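DUF4627 domain-containing protein (Bacteroides thetaiotaomicron, PDB 3SEE) is of unknown function but, with its galactose-binding-domain-like beta-sandwich fold, is thought to be a sugar-binding protein. Local coordinates at residues K114-E119 against L196-V201; S145-N150 against Q170-I175. All coordinates share one frame; numbering follows the deposited sequence.

Interaction 1 of 2, residues K114-E119 against L196-V201; sequences KQTNEE and LKDCYV
Lys-114 and Tyr-200 form an antiparallel hydrogen-bonded pair between strands 108-115 and 199-204, neighbours in one sheet of a galactose-binding-domain-like beta sandwich. Lys-114 N donates to Tyr-200 O, and Tyr-200 N returns a bond to Lys-114 O. Beyond the non-hydrogen-bonded pair Gln-115 and Cys-199, the first strand ends, and Thr-116 N makes a nearly straight bond (175°) to Asp-198 O, reaching it from above the carbonyl plane. The lysine side chain runs beside the tyrosine, both pointing the same way. CG lies anti to the backbone N (chi1 -169°), which carries the chain along the phenol: CB sits over one ring face, 4.0 Å from CZ of Tyr-200; CG passes the hydroxyl; and CD of Lys-114 comes to 3.5 Å from OH of Tyr-200. CE leads on without touching the opposing strand, and a bend at the last torsion turns NZ of Lys-114 to OE2 of Glu-118, a 2.8 Å salt bridge made on the anti side of the carboxylate. NZ also donates to a water that is hydrogen-bonded to Tyr-200 OH and Gln-115 O. At the turn, the Thr-116 side chain crosses that of Asp-198 at about a right angle, and its OG1 donates a hydrogen bond to OD1, while OD2 of Asp-198 is salt-bridged to Arg-84 of strand 79-85. Replacing Asp-198 by alanine removes both oxygens and is likely to leave the Thr-116 hydroxyl without its acceptor and Arg-84 without its carboxylate mate. A water accepts from Asn-117 N and donates to Asp-198 O; a second donates to Asp-198 OD2 and is held only weakly by ND2 of Asn-117, whose OD1 is bonded to Ser-29. OG1 of Thr-116 meets Asp-198 OD1 at 2.8 Å, 62° out of the carboxylate plane.

Interaction 2 of 2, residues S145-N150 against Q170-I175; sequences SGAQYN and QVVNAI
Ser-145 and Ile-175 are joined by the one direct hydrogen bond between 145-150 and 170-175: OG of Ser-145 donates to the backbone O of Ile-175 at 2.7 Å. The same OG accepts from Ala-147 N and, almost straight (174°), from Gln-148 N at 2.9 Å, forming an ST turn and an ST motif just ahead of strand 149-152. With chi1 at -176°, the hydroxyl is set beside the serine's own carbonyl carbon, where it can face both the turn and the other segment.

The close-packed part is apolar and adjoins this bond. Ile-175 carries it, stretching across Gln-148 with its CD1 3.4 Å from Gln-148 OE1 and its CG1 near CB of Ala-147; Phe-130, Trp-76 and Tyr-112 also touch the isoleucine. In one of two modelled conformers of Val-172, at the end of strand 170-172, CG1 lies 3.8 Å from Ala-147 CB. The Gln-148 amide is held by a hydrogen bond from NE2 to a lone pair of Asn-150 OD1, in the plane of both groups, and NE2 also hydrogen-bonds to Gln-206 OE1.

The looser part lies at Gly-146 and Ala-174, where the backbones do not meet directly. A water bridges them, accepting from Gly-146 N at 2.8 Å and donating to Ala-174 O. With three bonds gripping Ser-145 OG, the hydroxyl is likely to be fixed in rotation, its proton committed to Ile-175 O while its oxygen serves two amides; the join thus depends on one shared polar atom, a bridging water and modest aliphatic packing.

In the fold
From the N terminus, the chain reaches strand 108-115 and the turn after it, the first half of interaction 1, then passes through strand 130-133 to 145-150, which leads into strand 149-152. After strand 160-167 it comes to 170-175, where interaction 2 closes a loop with 19 residues between its segments. The chain then runs through strand 186-188 to strand 199-204, completing interaction 1 around 76 residues. Interaction 2 is therefore nested within interaction 1. Interaction 1 joins neighbouring strands of the six-stranded sheet, whereas interaction 2 links the approach to that sheet's edge strand, 149-152, with strand 170-172 of the eight-stranded sheet and the loop after it. Their centres lie about 14 Å apart and their nearest atoms about 7 Å.

Interaction 1 of 2, residues K114-E119 against L196-V201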
ATOM      1  N   LYS A 114       3.766   5.225  -3.086  1.00  7.32           N
ATOM      2  CA  LYS A 114       4.242   5.495  -4.440  1.00  7.30           C
ATOM      3  C   LYS A 114       3.905   6.913  -4.881  1.00  7.15           C
ATOM      4  O   LYS A 114       2.875   7.475  -4.536  1.00  7.96           O
ATOM      5  CB  LYS A 114       3.642   4.479  -5.437  1.00  7.71           C
ATOM      6  CG  LYS A 114       4.279   4.502  -6.811  1.00  8.51           C
ATOM      7  CD  LYS A 114       3.723   3.398  -7.693  1.00  8.60           C
ATOM      8  CE  LYS A 114       4.415   3.306  -9.039  1.00  9.49           C
ATOM      9  NZ  LYS A 114       4.167   4.508  -9.893  1.00  9.70           N
ATOM     10  N   GLN A 115       4.766   7.456  -5.730  1.00  7.58           N
ATOM     11  CA  GLN A 115       4.516   8.712  -6.414  1.00  7.74           C
ATOM     12  C   GLN A 115       3.266   8.629  -7.298  1.00  7.56           C
ATOM     13  O   GLN A 115       3.105   7.691  -8.069  1.00  8.45           O
ATOM     14  CB  GLN A 115       5.733   9.048  -7.251  1.00  8.17           C
ATOM     15  CG  GLN A 115       5.625  10.370  -8.016  1.00  8.56           C
ATOM     16  CD  GLN A 115       6.957  10.836  -8.576  1.00  9.16           C
ATOM     17  OE1 GLN A 115       8.007  10.493  -8.023  1.00  9.75           O
ATOM     18  NE2 GLN A 115       6.928  11.659  -9.630  1.00  9.93           N
ATOM     19  N   THR A 116       2.396   9.644  -7.216  1.00  8.29           N
ATOM     20  CA  THR A 116       1.150   9.613  -7.975  1.00  8.46           C
ATOM     21  C   THR A 116       1.356   9.817  -9.476  1.00  7.78           C
ATOM     22  O   THR A 116       0.856   9.014 -10.281  1.00  8.95           O
ATOM     23  CB  THR A 116       0.162  10.643  -7.444  1.00  8.66           C
ATOM     24  OG1 THR A 116       0.027  10.451  -6.032  1.00  9.09           O
ATOM     25  CG2 THR A 116      -1.197  10.532  -8.122  1.00 11.05           C
ATOM     26  N   ASN A 117       2.066  10.895  -9.816  1.00  8.63           N
ATOM     27  CA  ASN A 117       2.221  11.308 -11.205  1.00  8.92           C
ATOM     28  C   ASN A 117       3.684  11.202 -11.610  1.00  9.02           C
ATOM     29  O   ASN A 117       4.495  12.039 -11.239  1.00 10.28           O
ATOM     30  CB  ASN A 117       1.670  12.725 -11.408  1.00  8.94           C
ATOM     31  CG  ASN A 117       0.158  12.751 -11.431  1.00  9.11           C
ATOM     32  OD1 ASN A 117      -0.448  11.855 -12.015  1.00 12.42           O
ATOM     33  ND2 ASN A 117      -0.459  13.762 -10.820  1.00 11.44           N
ATOM     34  N   GLU A 118       4.000  10.115 -12.311  1.00 10.05           N
ATOM     35  CA  GLU A 118       5.366   9.765 -12.692  1.00 10.35           C
ATOM     36  C   GLU A 118       5.728  10.328 -14.046  1.00 12.53           C
ATOM     37  O   GLU A 118       4.886  10.468 -14.917  1.00 12.97           O
ATOM     38  CB  GLU A 118       5.499   8.244 -12.780  1.00 10.43           C
ATOM     39  CG  GLU A 118       5.171   7.510 -11.464  1.00  9.82           C
ATOM     40  CD  GLU A 118       6.343   7.252 -10.547  1.00  9.27           C
ATOM     41  OE1 GLU A 118       7.421   7.875 -10.676  1.00  9.59           O
ATOM     42  OE2 GLU A 118       6.142   6.409  -9.627  1.00  9.22           O
ATOM     43  N   GLU A 119       7.016  10.603 -14.203  1.00 14.17           N
ATOM     44  CA  GLU A 119       7.523  10.955 -15.530  0.50 16.31           C
ATOM     45  C   GLU A 119       7.985   9.693 -16.224  1.00 18.20           C
ATOM     46  O   GLU A 119       8.048   8.616 -15.630  1.00 16.50           O
ATOM     47  CB  GLU A 119       8.624  12.015 -15.433  0.50 16.64           C
ATOM     48  CG  GLU A 119       8.160  13.324 -14.801  0.50 17.83           C
ATOM     49  CD  GLU A 119       7.088  14.044 -15.623  0.50 19.50           C
ATOM     50  OE1 GLU A 119       7.304  14.178 -16.847  0.50 22.44           O
ATOM     51  OE2 GLU A 119       6.031  14.488 -15.074  0.50 19.57           O
ATOM     52  N   LEU A 196       7.128  13.765  -2.582  1.00  9.10           N
ATOM     53  CA  LEU A 196       6.812  14.336  -1.289  1.00  9.29           C
ATOM     54  C   LEU A 196       5.512  15.133  -1.330  1.00  9.32           C
ATOM     55  O   LEU A 196       4.797  15.228  -0.328  1.00  9.97           O
ATOM     56  CB  LEU A 196       7.949  15.239  -0.810  1.00 10.24           C
ATOM     57  CG  LEU A 196       9.278  14.546  -0.481  1.00  9.65           C
ATOM     58  CD1 LEU A 196      10.371  15.603  -0.329  1.00 12.28           C
ATOM     59  CD2 LEU A 196       9.193  13.667   0.771  1.00 11.26           C
ATOM     60  N   LYS A 197       5.205  15.746  -2.476  1.00  8.93           N
ATOM     61  CA  LYS A 197       4.022  16.587  -2.622  1.00 10.28           C
ATOM     62  C   LYS A 197       2.785  15.843  -3.088  1.00  8.59           C
ATOM     63  O   LYS A 197       1.668  16.360  -2.953  1.00  9.49           O
ATOM     64  CB  LYS A 197       4.276  17.734  -3.586  1.00 11.66           C
ATOM     65  CG  LYS A 197       5.427  18.598  -3.185  1.00 16.46           C
ATOM     66  CD  LYS A 197       5.611  19.771  -4.174  1.00 20.86           C
ATOM     67  CE  LYS A 197       6.924  20.547  -4.004  1.00 25.19           C
ATOM     68  NZ  LYS A 197       8.092  20.143  -4.900  1.00 26.51           N
ATOM     69  N   ASP A 198       2.942  14.643  -3.653  1.00  8.31           N
ATOM     70  CA  ASP A 198       1.805  13.924  -4.226  1.00  8.08           C
ATOM     71  C   ASP A 198       2.158  12.451  -4.355  1.00  8.21           C
ATOM     72  O   ASP A 198       2.881  12.038  -5.274  1.00  8.24           O
ATOM     73  CB  ASP A 198       1.433  14.533  -5.585  1.00  8.55           C
ATOM     74  CG  ASP A 198       0.146  14.010  -6.127  1.00  9.35           C
ATOM     75  OD1 ASP A 198      -0.500  13.142  -5.493  1.00  9.39           O
ATOM     76  OD2 ASP A 198      -0.246  14.482  -7.225  1.00 13.05           O
ATOM     77  N   CYS A 199       1.677  11.678  -3.392  1.00  7.93           N
ATOM     78  CA  CYS A 199       1.925  10.245  -3.365  1.00  7.86           C
ATOM     79  C   CYS A 199       0.652   9.563  -2.879  1.00  7.65           C
ATOM     80  O   CYS A 199      -0.315  10.240  -2.519  1.00  8.37           O
ATOM     81  CB  CYS A 199       3.113   9.917  -2.445  1.00  8.05           C
ATOM     82  SG  CYS A 199       2.841  10.300  -0.694  1.00 10.23           S
ATOM     83  N   TYR A 200       0.661   8.227  -2.856  1.00  7.55           N
ATOM     84  CA  TYR A 200      -0.431   7.505  -2.247  1.00  7.15           C
ATOM     85  C   TYR A 200       0.071   6.300  -1.497  1.00  7.45           C
ATOM     86  O   TYR A 200       1.041   5.640  -1.919  1.00  7.66           O
ATOM     87  CB  TYR A 200      -1.499   7.094  -3.274  1.00  8.42           C
ATOM     88  CG  TYR A 200      -1.016   6.296  -4.448  1.00  8.18           C
ATOM     89  CD1 TYR A 200      -0.488   6.937  -5.556  1.00  8.72           C
ATOM     90  CD2 TYR A 200      -1.097   4.915  -4.464  1.00  8.03           C
ATOM     91  CE1 TYR A 200      -0.067   6.193  -6.650  1.00  9.01           C
ATOM     92  CE2 TYR A 200      -0.677   4.189  -5.554  1.00  8.70           C
ATOM     93  CZ  TYR A 200      -0.122   4.837  -6.649  1.00  8.95           C
ATOM     94  OH  TYR A 200       0.292   4.176  -7.776  1.00  9.63           O
ATOM     95  N   VAL A 201      -0.600   6.033  -0.387  1.00  7.20           N
ATOM     96  CA  VAL A 201      -0.469   4.757   0.309  1.00  7.48           C
ATOM     97  C   VAL A 201      -1.345   3.712  -0.379  1.00  7.31           C
ATOM     98  O   VAL A 201      -2.500   3.988  -0.690  1.00  8.55           O
ATOM     99  CB  VAL A 201      -0.898   4.922   1.774  1.00  8.14           C
ATOM    100  CG1 VAL A 201      -0.930   3.569   2.501  1.00 11.69           C
ATOM    101  CG2 VAL A 201      -0.005   5.930   2.496  1.00  9.85           C
TER
HETATM  102  O   HOH W   1       1.758   5.791  -9.563  1.00 11.63           O
HETATM  103  O   HOH W   2       0.741  16.247  -8.938  0.50  9.42           O
HETATM  104  O   HOH W   3       3.319  12.717  -7.997  1.00 10.22           O

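Interaction 2 of 2, residues S145-N150 against Q170-I175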
ATOM      1  N   SER A 145      11.635  -6.898  -2.029  1.00 10.00           N
ATOM      2  CA  SER A 145      11.352  -5.531  -2.456  1.00  9.28           C
ATOM      3  C   SER A 145      11.898  -4.514  -1.456  1.00  8.95           C
ATOM      4  O   SER A 145      11.797  -4.718  -0.242  1.00  9.94           O
ATOM      5  CB  SER A 145       9.835  -5.350  -2.556  1.00  9.09           C
ATOM      6  OG  SER A 145       9.498  -4.069  -3.066  1.00  8.96           O
ATOM      7  N   GLY A 146      12.401  -3.401  -1.968  1.00  8.68           N
ATOM      8  CA  GLY A 146      12.748  -2.274  -1.139  1.00  9.00           C
ATOM      9  C   GLY A 146      11.588  -1.316  -0.896  1.00  8.54           C
ATOM     10  O   GLY A 146      11.708  -0.404  -0.081  1.00  9.36           O
ATOM     11  N   ALA A 147      10.506  -1.501  -1.645  1.00  8.17           N
ATOM     12  CA  ALA A 147       9.328  -0.639  -1.624  1.00  8.64           C
ATOM     13  C   ALA A 147       8.147  -1.250  -0.892  1.00  7.53           C
ATOM     14  O   ALA A 147       7.516  -0.616  -0.058  1.00  8.20           O
ATOM     15  CB  ALA A 147       8.902  -0.286  -3.073  1.00  9.10           C
ATOM     16  N   GLN A 148       7.853  -2.498  -1.239  1.00  7.54           N
ATOM     17  CA  GLN A 148       6.695  -3.170  -0.679  1.00  7.78           C
ATOM     18  C   GLN A 148       7.089  -3.949   0.572  1.00  8.22           C
ATOM     19  O   GLN A 148       8.108  -4.640   0.603  1.00  9.14           O
ATOM     20  CB  GLN A 148       6.107  -4.145  -1.691  1.00  8.27           C
ATOM     21  CG  GLN A 148       4.848  -4.858  -1.208  1.00  9.17           C
ATOM     22  CD  GLN A 148       4.056  -5.521  -2.304  1.00 10.09           C
ATOM     23  OE1 GLN A 148       3.899  -4.957  -3.398  1.00 14.23           O
ATOM     24  NE2 GLN A 148       3.535  -6.716  -2.036  1.00 10.68           N
ATOM     25  N   TYR A 149       6.269  -3.761   1.603  1.00  7.73           N
ATOM     26  CA  TYR A 149       6.351  -4.488   2.856  1.00  7.85           C
ATOM     27  C   TYR A 149       5.233  -5.513   2.888  1.00  7.30           C
ATOM     28  O   TYR A 149       4.097  -5.187   2.568  1.00  8.52           O
ATOM     29  CB  TYR A 149       6.153  -3.507   4.025  1.00  8.02           C
ATOM     30  CG  TYR A 149       6.001  -4.143   5.368  1.00  8.16           C
ATOM     31  CD1 TYR A 149       7.105  -4.689   6.031  1.00  9.01           C
ATOM     32  CD2 TYR A 149       4.768  -4.242   5.993  1.00  8.36           C
ATOM     33  CE1 TYR A 149       6.988  -5.290   7.273  1.00  8.72           C
ATOM     34  CE2 TYR A 149       4.634  -4.839   7.243  1.00  8.27           C
ATOM     35  CZ  TYR A 149       5.737  -5.362   7.870  1.00  8.44           C
ATOM     36  OH  TYR A 149       5.581  -5.955   9.109  1.00  9.13           O
ATOM     37  N   ASN A 150       5.566  -6.727   3.284  1.00  8.04           N
ATOM     38  CA  ASN A 150       4.599  -7.816   3.441  1.00  8.81           C
ATOM     39  C   ASN A 150       4.640  -8.328   4.858  1.00  8.50           C
ATOM     40  O   ASN A 150       5.728  -8.471   5.414  1.00  9.98           O
ATOM     41  CB  ASN A 150       4.938  -8.978   2.492  1.00  9.95           C
ATOM     42  CG  ASN A 150       5.064  -8.532   1.062  1.00  9.28           C
ATOM     43  OD1 ASN A 150       4.128  -7.980   0.487  1.00  9.64           O
ATOM     44  ND2 ASN A 150       6.212  -8.772   0.457  1.00 13.77           N
ATOM     45  N   GLN A 170      14.423   8.521   1.556  1.00  8.99           N
ATOM     46  CA  GLN A 170      15.016   7.665   0.547  1.00  9.18           C
ATOM     47  C   GLN A 170      13.940   7.102  -0.354  1.00  8.87           C
ATOM     48  O   GLN A 170      12.840   6.782   0.083  1.00  9.17           O
ATOM     49  CB  GLN A 170      15.822   6.521   1.174  1.00  9.93           C
ATOM     50  CG  GLN A 170      16.935   6.997   2.089  1.00 10.35           C
ATOM     51  CD  GLN A 170      17.726   5.864   2.647  1.00 11.92           C
ATOM     52  OE1 GLN A 170      17.554   5.487   3.837  1.00 15.00           O
ATOM     53  NE2 GLN A 170      18.581   5.318   1.836  1.00 10.82           N
ATOM     54  N   VAL A 171      14.275   7.008  -1.631  1.00  8.72           N
ATOM     55  CA  VAL A 171      13.391   6.431  -2.619  1.00  9.24           C
ATOM     56  C   VAL A 171      14.080   5.274  -3.321  1.00  9.36           C
ATOM     57  O   VAL A 171      15.315   5.214  -3.404  1.00 10.21           O
ATOM     58  CB  VAL A 171      12.860   7.471  -3.637  1.00  9.97           C
ATOM     59  CG1 VAL A 171      11.871   8.434  -2.988  1.00 10.51           C
ATOM     60  CG2 VAL A 171      14.028   8.239  -4.303  1.00 11.15           C
ATOM     61  N   VAL A 172      13.264   4.370  -3.839  1.00  9.20           N
ATOM     62  CA  VAL A 172      13.711   3.287  -4.680  0.50  8.79           C
ATOM     63  C   VAL A 172      12.958   3.368  -6.026  1.00  8.96           C
ATOM     64  O   VAL A 172      11.791   3.759  -6.077  1.00  9.65           O
ATOM     65  CB  VAL A 172      13.600   1.943  -3.901  0.50  9.52           C
ATOM     66  CG1 VAL A 172      12.178   1.630  -3.450  0.50 10.03           C
ATOM     67  CG2 VAL A 172      14.219   0.787  -4.652  0.50  7.87           C
ATOM     68  N   ASN A 173      13.645   3.035  -7.113  1.00  9.12           N
ATOM     69  CA  ASN A 173      13.146   3.219  -8.458  1.00  9.14           C
ATOM     70  C   ASN A 173      12.464   1.982  -9.031  1.00  9.15           C
ATOM     71  O   ASN A 173      12.214   1.908 -10.228  1.00  9.98           O
ATOM     72  CB  ASN A 173      14.278   3.692  -9.388  1.00 10.16           C
ATOM     73  CG  ASN A 173      15.249   2.585  -9.689  1.00  9.91           C
ATOM     74  OD1 ASN A 173      15.218   1.543  -9.030  1.00 10.63           O
ATOM     75  ND2 ASN A 173      16.122   2.780 -10.666  1.00 11.54           N
ATOM     76  N   ALA A 174      12.091   1.032  -8.170  1.00  9.39           N
ATOM     77  CA  ALA A 174      11.401  -0.179  -8.614  1.00 10.56           C
ATOM     78  C   ALA A 174      10.844  -0.889  -7.409  1.00  9.68           C
ATOM     79  O   ALA A 174      11.315  -0.700  -6.290  1.00 10.58           O
ATOM     80  CB  ALA A 174      12.343  -1.106  -9.402  1.00 14.67           C
ATOM     81  N   ILE A 175       9.845  -1.729  -7.654  1.00  9.60           N
ATOM     82  CA  ILE A 175       9.280  -2.584  -6.634  1.00  9.36           C
ATOM     83  C   ILE A 175       9.943  -3.960  -6.596  1.00  9.39           C
ATOM     84  O   ILE A 175       9.776  -4.727  -5.650  1.00  9.55           O
ATOM     85  CB  ILE A 175       7.746  -2.710  -6.838  1.00  9.63           C
ATOM     86  CG1 ILE A 175       7.012  -3.117  -5.559  1.00 10.44           C
ATOM     87  CG2 ILE A 175       7.429  -3.654  -7.991  1.00 12.04           C
ATOM     88  CD1 ILE A 175       5.491  -2.929  -5.629  1.00 12.18           C
TER
HETATM   89  O   HOH W   4      12.430  -2.673  -4.656  1.00 10.13           O